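Local structure of histone-lysine N-methyltransferase SETMAR (Homo sapiens, 3BO5) at residues Pro42-Gly47 / Glu154-Val159; Gln125-Val130 / Thr142-Pro147; Leu160-Val165 / Glu194-Pro199. The protein methylates a lysine of histone H3 through its N-terminal methyltransferase domain, the part described here, while its transposase-derived part binds DNA in double-strand break repair. The protein carries 2 engineered substitutions. One frame throughout, in Å; residues are numbered along the deposited sequence.

Contact 1. Residues Pro42-Gly47 / Glu154-Val159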
# COMPACT_ATOMS: atom_id res chain seq x y z
N PRO A 42 -0.68 -8.43 -8.51
CA PRO A 42 -1.64 -7.55 -7.88
C PRO A 42 -1.76 -7.77 -6.41
O PRO A 42 -2.44 -6.97 -5.68
CB PRO A 42 -2.96 -7.92 -8.62
CG PRO A 42 -2.79 -9.42 -8.89
CD PRO A 42 -1.29 -9.59 -9.19
N ASP A 43 -1.13 -8.86 -5.89
CA ASP A 43 -1.35 -9.21 -4.52
C ASP A 43 -0.05 -9.67 -3.88
O ASP A 43 0.86 -10.06 -4.57
CB ASP A 43 -2.33 -10.38 -4.36
CG ASP A 43 -3.75 -9.92 -4.55
OD1 ASP A 43 -4.26 -9.25 -3.65
OD2 ASP A 43 -4.31 -10.29 -5.60
N HIS A 44 0.01 -9.64 -2.57
CA HIS A 44 1.21 -10.19 -1.87
C HIS A 44 1.44 -11.65 -2.33
O HIS A 44 0.48 -12.44 -2.63
CB HIS A 44 1.02 -10.32 -0.39
CG HIS A 44 0.94 -9.04 0.39
ND1 HIS A 44 1.66 -7.90 0.07
CD2 HIS A 44 0.25 -8.77 1.53
CE1 HIS A 44 1.41 -6.98 0.99
NE2 HIS A 44 0.55 -7.48 1.87
N VAL A 45 2.72 -12.03 -2.34
CA VAL A 45 3.10 -13.41 -2.63
C VAL A 45 4.04 -13.84 -1.52
O VAL A 45 4.60 -13.01 -0.79
CB VAL A 45 3.81 -13.54 -3.97
CG1 VAL A 45 2.90 -13.04 -5.13
CG2 VAL A 45 5.15 -12.76 -3.97
N VAL A 46 4.17 -15.17 -1.37
CA VAL A 46 5.12 -15.71 -0.40
C VAL A 46 6.52 -15.38 -0.83
O VAL A 46 6.88 -15.53 -2.04
CB VAL A 46 5.08 -17.25 -0.37
CG1 VAL A 46 6.34 -17.82 0.37
CG2 VAL A 46 3.85 -17.70 0.28
N GLY A 47 7.34 -14.97 0.16
CA GLY A 47 8.74 -14.71 -0.15
C GLY A 47 9.55 -15.51 0.87
O GLY A 47 8.98 -16.09 1.83
N GLU A 154 -2.86 -0.91 -3.14
CA GLU A 154 -1.97 -1.54 -2.12
C GLU A 154 -0.52 -1.29 -2.42
O GLU A 154 -0.12 -0.91 -3.49
CB GLU A 154 -2.13 -3.08 -2.11
CG GLU A 154 -3.43 -3.51 -1.63
CD GLU A 154 -3.54 -5.05 -1.64
OE1 GLU A 154 -4.61 -5.53 -2.00
OE2 GLU A 154 -2.53 -5.77 -1.29
N TYR A 155 0.28 -1.53 -1.36
CA TYR A 155 1.71 -1.75 -1.57
C TYR A 155 1.88 -3.25 -1.32
O TYR A 155 1.86 -3.74 -0.20
CB TYR A 155 2.44 -0.92 -0.50
CG TYR A 155 3.92 -0.71 -0.80
CD1 TYR A 155 4.38 0.25 -1.72
CD2 TYR A 155 4.86 -1.54 -0.15
CE1 TYR A 155 5.71 0.43 -2.02
CE2 TYR A 155 6.25 -1.37 -0.44
CZ TYR A 155 6.66 -0.41 -1.36
OH TYR A 155 7.97 -0.23 -1.65
N ALA A 156 2.05 -3.96 -2.47
CA ALA A 156 2.01 -5.46 -2.44
C ALA A 156 3.28 -6.05 -3.09
O ALA A 156 3.78 -5.52 -4.02
CB ALA A 156 0.75 -5.98 -3.23
N GLY A 157 3.79 -7.14 -2.52
CA GLY A 157 4.96 -7.79 -3.11
C GLY A 157 5.30 -8.99 -2.30
O GLY A 157 4.41 -9.65 -1.79
N GLU A 158 6.57 -9.40 -2.35
CA GLU A 158 6.91 -10.59 -1.57
C GLU A 158 6.84 -10.28 -0.09
O GLU A 158 7.36 -9.23 0.36
CB GLU A 158 8.38 -10.95 -1.84
CG GLU A 158 8.65 -11.45 -3.23
CD GLU A 158 10.09 -11.80 -3.41
OE1 GLU A 158 10.85 -10.96 -3.88
OE2 GLU A 158 10.43 -12.92 -2.98
N VAL A 159 6.26 -11.20 0.64
CA VAL A 159 6.21 -11.10 2.12
C VAL A 159 7.41 -11.86 2.64
O VAL A 159 7.59 -13.04 2.30
CB VAL A 159 4.92 -11.71 2.64
CG1 VAL A 159 4.86 -11.71 4.15
CG2 VAL A 159 3.74 -10.83 2.09
O HOH W 1 -2.52 -8.49 -1.65
O HOH W 2 9.44 -15.16 -3.81
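Val45 and Val46 pair in parallel with Glu158 and Val159, so a two-residue edge strand from the pre-SET region is added to the long strand 151-160 of the SET domain. The ladder alternates between the two strands: Val45 N gives its hydrogen to Gly157 O at 3.0 Å, and Val159 N returns one to Val45 O at 2.8 Å. A weak, bent bond from Gly47 N to Val159 O follows. Just ahead of the paired valines, the His44 side chain takes over: ND1 accepts a weak bond from Gly157 N, which lies in the ring plane at its edge, while NE2 is satisfied by the carbonyl of Pro229. With chi1 at -69° placing CG anti to the carbonyl carbon, one face of the imidazole comes under Val159 CG2, a CH-pi contact 4.1 Å from the ring centroid. Asp43 and Glu154 bring like charges near each other, and water 1 mediates, donating to Asp43 OD1 and Glu154 OE2 and accepting from His44 N. That sharing probably eases the repulsion. Glu158 extends along the other end of the pairing, its CG against Val45 CG2; OE1 forms a salt bridge with Arg168 of the helix that follows. Its other oxygen closes the strand end through solvent: water 2 donates to Glu158 OE2 at 2.6 Å and to Val46 O at 3.1 Å.

Contact 2. Residues Gln125-Val130 / Thr142-Pro147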
# COMPACT_ATOMS: atom_id res chain seq x y z
N GLN A 125 -9.59 1.36 -8.67
CA GLN A 125 -10.84 2.01 -9.17
C GLN A 125 -10.56 3.25 -9.97
O GLN A 125 -11.52 3.94 -10.41
CB GLN A 125 -11.74 2.34 -8.01
CG GLN A 125 -12.09 1.09 -7.16
CD GLN A 125 -12.90 0.10 -7.93
OE1 GLN A 125 -13.76 0.51 -8.71
NE2 GLN A 125 -12.81 -1.18 -7.59
N PHE A 126 -9.28 3.57 -10.13
CA PHE A 126 -8.86 4.75 -10.92
C PHE A 126 -7.79 4.37 -11.91
O PHE A 126 -7.12 3.37 -11.72
CB PHE A 126 -8.33 5.84 -9.99
CG PHE A 126 -9.33 6.26 -8.93
CD1 PHE A 126 -10.37 7.14 -9.30
CD2 PHE A 126 -9.27 5.75 -7.63
CE1 PHE A 126 -11.34 7.52 -8.34
CE2 PHE A 126 -10.16 6.09 -6.67
CZ PHE A 126 -11.25 6.97 -7.01
N HIS A 127 -7.63 5.22 -12.94
CA HIS A 127 -6.59 5.02 -13.92
C HIS A 127 -5.35 5.78 -13.46
O HIS A 127 -5.37 7.02 -13.37
CB HIS A 127 -7.09 5.58 -15.25
CG HIS A 127 -8.19 4.76 -15.84
ND1 HIS A 127 -9.51 4.92 -15.47
CD2 HIS A 127 -8.16 3.77 -16.76
CE1 HIS A 127 -10.25 4.05 -16.15
NE2 HIS A 127 -9.47 3.34 -16.92
N PHE A 128 -4.30 5.01 -13.24
CA PHE A 128 -3.02 5.56 -12.86
C PHE A 128 -2.06 5.51 -13.98
O PHE A 128 -2.34 4.88 -15.00
CB PHE A 128 -2.45 4.74 -11.71
CG PHE A 128 -3.40 4.66 -10.55
CD1 PHE A 128 -3.81 5.79 -9.89
CD2 PHE A 128 -3.83 3.42 -10.07
CE1 PHE A 128 -4.72 5.75 -8.81
CE2 PHE A 128 -4.73 3.37 -8.98
CZ PHE A 128 -5.19 4.53 -8.36
N GLN A 129 -0.91 6.16 -13.81
CA GLN A 129 0.12 6.19 -14.85
C GLN A 129 1.47 6.23 -14.17
O GLN A 129 1.64 7.05 -13.22
CB GLN A 129 -0.10 7.41 -15.73
CG GLN A 129 0.79 7.51 -16.91
CD GLN A 129 0.71 8.89 -17.55
OE1 GLN A 129 1.25 9.85 -17.02
NE2 GLN A 129 -0.02 9.00 -18.65
N VAL A 130 2.34 5.34 -14.58
CA VAL A 130 3.72 5.38 -14.04
C VAL A 130 4.40 6.40 -14.93
O VAL A 130 4.30 6.35 -16.19
CB VAL A 130 4.37 4.04 -14.16
CG1 VAL A 130 5.81 4.12 -13.81
CG2 VAL A 130 3.65 3.07 -13.28
N THR A 142 -2.14 9.87 -10.62
CA THR A 142 -3.48 9.56 -11.06
C THR A 142 -3.79 10.35 -12.35
O THR A 142 -3.37 11.51 -12.51
CB THR A 142 -4.48 9.84 -9.97
OG1 THR A 142 -5.78 9.50 -10.46
CG2 THR A 142 -4.51 11.31 -9.52
N LEU A 143 -4.55 9.73 -13.23
CA LEU A 143 -5.01 10.48 -14.40
C LEU A 143 -6.41 10.96 -14.18
O LEU A 143 -7.00 11.57 -15.12
CB LEU A 143 -5.01 9.59 -15.65
CG LEU A 143 -3.66 9.06 -16.04
CD1 LEU A 143 -3.72 8.07 -17.24
CD2 LEU A 143 -2.70 10.18 -16.27
N GLU A 144 -6.94 10.75 -13.01
CA GLU A 144 -8.27 11.27 -12.70
C GLU A 144 -8.47 11.70 -11.28
O GLU A 144 -7.68 11.39 -10.40
CB GLU A 144 -9.30 10.25 -13.08
CG GLU A 144 -9.10 8.92 -12.53
CD GLU A 144 -10.15 7.92 -13.07
OE1 GLU A 144 -9.77 6.83 -13.52
OE2 GLU A 144 -11.36 8.29 -13.16
N PHE A 145 -9.54 12.46 -11.05
CA PHE A 145 -9.78 12.97 -9.74
C PHE A 145 -10.01 11.82 -8.76
O PHE A 145 -10.79 10.93 -9.04
CB PHE A 145 -11.05 13.82 -9.75
CG PHE A 145 -11.25 14.58 -8.50
CD1 PHE A 145 -10.55 15.77 -8.27
CD2 PHE A 145 -12.17 14.16 -7.58
CE1 PHE A 145 -10.75 16.48 -7.09
CE2 PHE A 145 -12.39 14.90 -6.40
CZ PHE A 145 -11.67 16.04 -6.15
N ILE A 146 -9.38 11.88 -7.58
CA ILE A 146 -9.66 10.92 -6.53
C ILE A 146 -10.18 11.65 -5.28
O ILE A 146 -9.46 12.39 -4.65
CB ILE A 146 -8.37 10.16 -6.17
CG1 ILE A 146 -7.84 9.41 -7.38
CG2 ILE A 146 -8.72 9.11 -4.99
CD1 ILE A 146 -6.47 8.72 -7.14
N PRO A 147 -11.42 11.40 -4.90
CA PRO A 147 -11.97 11.98 -3.67
C PRO A 147 -11.23 11.54 -2.45
O PRO A 147 -10.84 10.37 -2.33
CB PRO A 147 -13.42 11.42 -3.63
CG PRO A 147 -13.75 11.18 -5.11
CD PRO A 147 -12.41 10.59 -5.63
O HOH W 3 -12.19 5.35 -12.57
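The Phe126 ring is sandwiched: Ile146 CG1 sits over the centre of one face, 3.8 Å from the centroid and 8° off the ring normal, while Gln125 CB of its own segment lies on the opposite face toward the rim. Glu144 CD meets the ring at its edge, the carboxylate turned nearly perpendicular to it, and Pro147 CD touches CZ. Phe128 is approached differently. Thr142 CA and Ile146 CD1 both lie at its edge, and Phe126 O is over one face. Ile146 therefore serves both rings, CG1 and CG2 on Phe126 and CD1 against Phe128 CE1 at 3.8 Å. The imidazole of His127 has Glu144 at its edge, with the two planes 25° apart.

The backbones meet where strand 128-132 pairs with the end of strand 138-142: Phe128 and Thr142 form an antiparallel non-hydrogen-bonded pair, and next to it Leu143 N donates to His127 O at 2.8 Å. Past this point the chain turns away from the sheet, and a carboxylate replaces the ladder. Glu144 starts with CG between its backbone N and carbonyl carbon (chi1 53°) and then runs extended to His127. There OE1 accepts from His127 N at 2.7 Å, on its anti side, and from His127 ND1, also at 2.7 Å, nearly along the C-O axis and in the imidazole plane. Thr142 OG1 donates to Glu144 O, tying the turn internally. On the outer side, Leu143 CD2 lies across Gln129, whose OE1 is held by Arg141.

Two N-H groups of one residue converge on OE1 from opposite faces of the carboxylate plane, which probably restricts how the carboxylate can turn; ND1 carries the proton, and the nearby negative charge would probably favour a protonated imidazole.

Contact 3. Residues Leu160-Val165 / Glu194-Pro199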
# COMPACT_ATOMS: atom_id res chain seq x y z
N LEU A 160 8.27 -11.19 3.39
CA LEU A 160 9.62 -11.74 3.70
C LEU A 160 9.72 -11.92 5.19
O LEU A 160 9.08 -11.28 6.01
CB LEU A 160 10.68 -10.72 3.33
CG LEU A 160 10.80 -10.32 1.89
CD1 LEU A 160 11.98 -9.34 1.65
CD2 LEU A 160 10.94 -11.54 1.01
N GLY A 161 10.61 -12.83 5.57
CA GLY A 161 11.01 -12.82 6.95
C GLY A 161 12.13 -11.83 7.26
O GLY A 161 12.84 -11.33 6.37
N PHE A 162 12.32 -11.62 8.58
CA PHE A 162 13.25 -10.62 9.05
C PHE A 162 14.69 -10.86 8.52
O PHE A 162 15.36 -9.93 8.07
CB PHE A 162 13.21 -10.62 10.58
CG PHE A 162 13.99 -9.53 11.23
CD1 PHE A 162 13.32 -8.63 12.03
CD2 PHE A 162 15.39 -9.47 11.18
CE1 PHE A 162 14.05 -7.61 12.68
CE2 PHE A 162 16.10 -8.45 11.82
CZ PHE A 162 15.45 -7.53 12.54
N SER A 163 15.15 -12.12 8.59
CA SER A 163 16.53 -12.41 8.17
C SER A 163 16.71 -12.22 6.69
O SER A 163 17.78 -11.73 6.26
CB SER A 163 17.02 -13.76 8.64
OG SER A 163 16.85 -13.81 10.02
N GLU A 164 15.67 -12.60 5.92
CA GLU A 164 15.72 -12.34 4.47
C GLU A 164 15.79 -10.85 4.17
O GLU A 164 16.46 -10.42 3.26
CB GLU A 164 14.55 -13.00 3.78
CG GLU A 164 14.50 -12.65 2.31
CD GLU A 164 15.56 -13.38 1.49
OE1 GLU A 164 16.27 -14.30 2.04
OE2 GLU A 164 15.70 -13.01 0.31
N VAL A 165 15.03 -10.07 4.94
CA VAL A 165 15.12 -8.60 4.85
C VAL A 165 16.53 -8.09 5.07
O VAL A 165 17.10 -7.36 4.26
CB VAL A 165 14.14 -7.90 5.77
CG1 VAL A 165 14.48 -6.36 5.83
CG2 VAL A 165 12.74 -8.13 5.16
N GLU A 194 4.76 -8.31 13.09
CA GLU A 194 5.64 -7.64 12.15
C GLU A 194 5.45 -8.20 10.73
O GLU A 194 5.29 -9.40 10.55
CB GLU A 194 7.05 -7.87 12.65
CG GLU A 194 8.13 -7.30 11.89
CD GLU A 194 9.42 -7.56 12.66
OE1 GLU A 194 9.82 -8.76 12.80
OE2 GLU A 194 9.98 -6.55 13.17
N THR A 195 5.44 -7.33 9.71
CA THR A 195 5.24 -7.76 8.31
C THR A 195 6.26 -7.01 7.45
O THR A 195 6.39 -5.78 7.57
CB THR A 195 3.83 -7.35 7.79
OG1 THR A 195 2.81 -7.88 8.66
CG2 THR A 195 3.59 -7.90 6.36
N PHE A 196 6.99 -7.75 6.66
CA PHE A 196 7.93 -7.10 5.73
C PHE A 196 7.43 -7.37 4.36
O PHE A 196 7.19 -8.50 3.98
CB PHE A 196 9.36 -7.69 5.91
CG PHE A 196 9.88 -7.50 7.26
CD1 PHE A 196 10.49 -6.31 7.63
CD2 PHE A 196 9.75 -8.52 8.22
CE1 PHE A 196 10.97 -6.16 8.94
CE2 PHE A 196 10.20 -8.35 9.52
CZ PHE A 196 10.81 -7.17 9.87
N VAL A 197 7.33 -6.29 3.57
CA VAL A 197 6.84 -6.44 2.19
C VAL A 197 7.84 -5.88 1.23
O VAL A 197 8.33 -4.79 1.45
CB VAL A 197 5.57 -5.68 2.04
CG1 VAL A 197 5.09 -5.74 0.63
CG2 VAL A 197 4.48 -6.33 2.98
N ASP A 198 8.13 -6.61 0.17
CA ASP A 198 9.21 -6.18 -0.72
C ASP A 198 8.72 -6.33 -2.14
O ASP A 198 8.71 -7.48 -2.67
CB ASP A 198 10.48 -7.08 -0.54
CG ASP A 198 11.60 -6.60 -1.40
OD1 ASP A 198 11.44 -5.59 -2.08
OD2 ASP A 198 12.66 -7.26 -1.42
N PRO A 199 8.34 -5.23 -2.82
CA PRO A 199 7.91 -5.31 -4.20
C PRO A 199 9.04 -5.06 -5.20
O PRO A 199 8.80 -4.76 -6.38
CB PRO A 199 6.86 -4.16 -4.30
CG PRO A 199 7.46 -3.12 -3.44
CD PRO A 199 8.10 -3.89 -2.26
O HOH W 4 6.68 -10.65 7.03
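Phe196 makes most of the touches, reaching from strand 193-199 under the start of helix 162-169. Val165 CG2 presses on its CB at 3.5 Å and leans on the ring obliquely, the two side chains crossing at about a right angle. At the far end of the ring, Phe196 CZ meets Phe162 CD1 at 3.6 Å; the ring planes stand 85° apart, yet the approach is oblique. Leu160 O lies at the edge of the Phe196 ring, near CD2. Phe162, its CG anti to the backbone nitrogen (chi1 -172°), also turns its edge to Glu194 OE1, which lies in the plane of the ring 3.6 Å from CD1. Toward the other end of the strand, Leu160 CD1 packs on Asp198 CB.

Behind these side chains the backbones are joined by one direct bond and one water bridge. Leu160 N donates to Phe196 O at 3.0 Å, whereas the return link is made by water 4, which donates to Leu160 O at 2.7 Å and accepts from Phe196 N. Gly161 occupies the N-cap position, and its carbonyl takes the first helical bond, from Val165 N. The acids are steadied from outside: Glu194 OE2 by a salt bridge to Arg184, Asp198 OD1 by Thr200 OG1, and Asp198 OD2 by Arg168 of the same helix.

In the SET fold this is the point where strand 151-160 leaves the sheet and becomes helix 162-169. The start of the helix packs on strand 193-199, which runs antiparallel to both 151-160 and 181-185; Ala182 and Arg184 of the latter also touch Phe196.

How the contacts relate
From the N terminus, the chain lays residues 42-47 down early, and contact 1 closes only 107 residues later, when strand 151-160 arrives; the triangular zinc cluster of the pre-SET region falls within that long loop. Contact 2 forms wholly inside it, a short hairpin closure between residues 125-130 and 142-147 in the smaller sheet, about 21 Å from contact 1 between centres. Contact 3 follows in series from the next residue, closing a 29-residue step when strand 193-199 returns to the start of helix 162-169. Contacts 1 and 3 touch through a probable hydrogen bond, Asp198 N to Glu158 O at 2.7 Å; strand 151-160 pairs parallel with 45-46 and antiparallel with 193-199. Contact 2 lies across the chain's centre from contact 3.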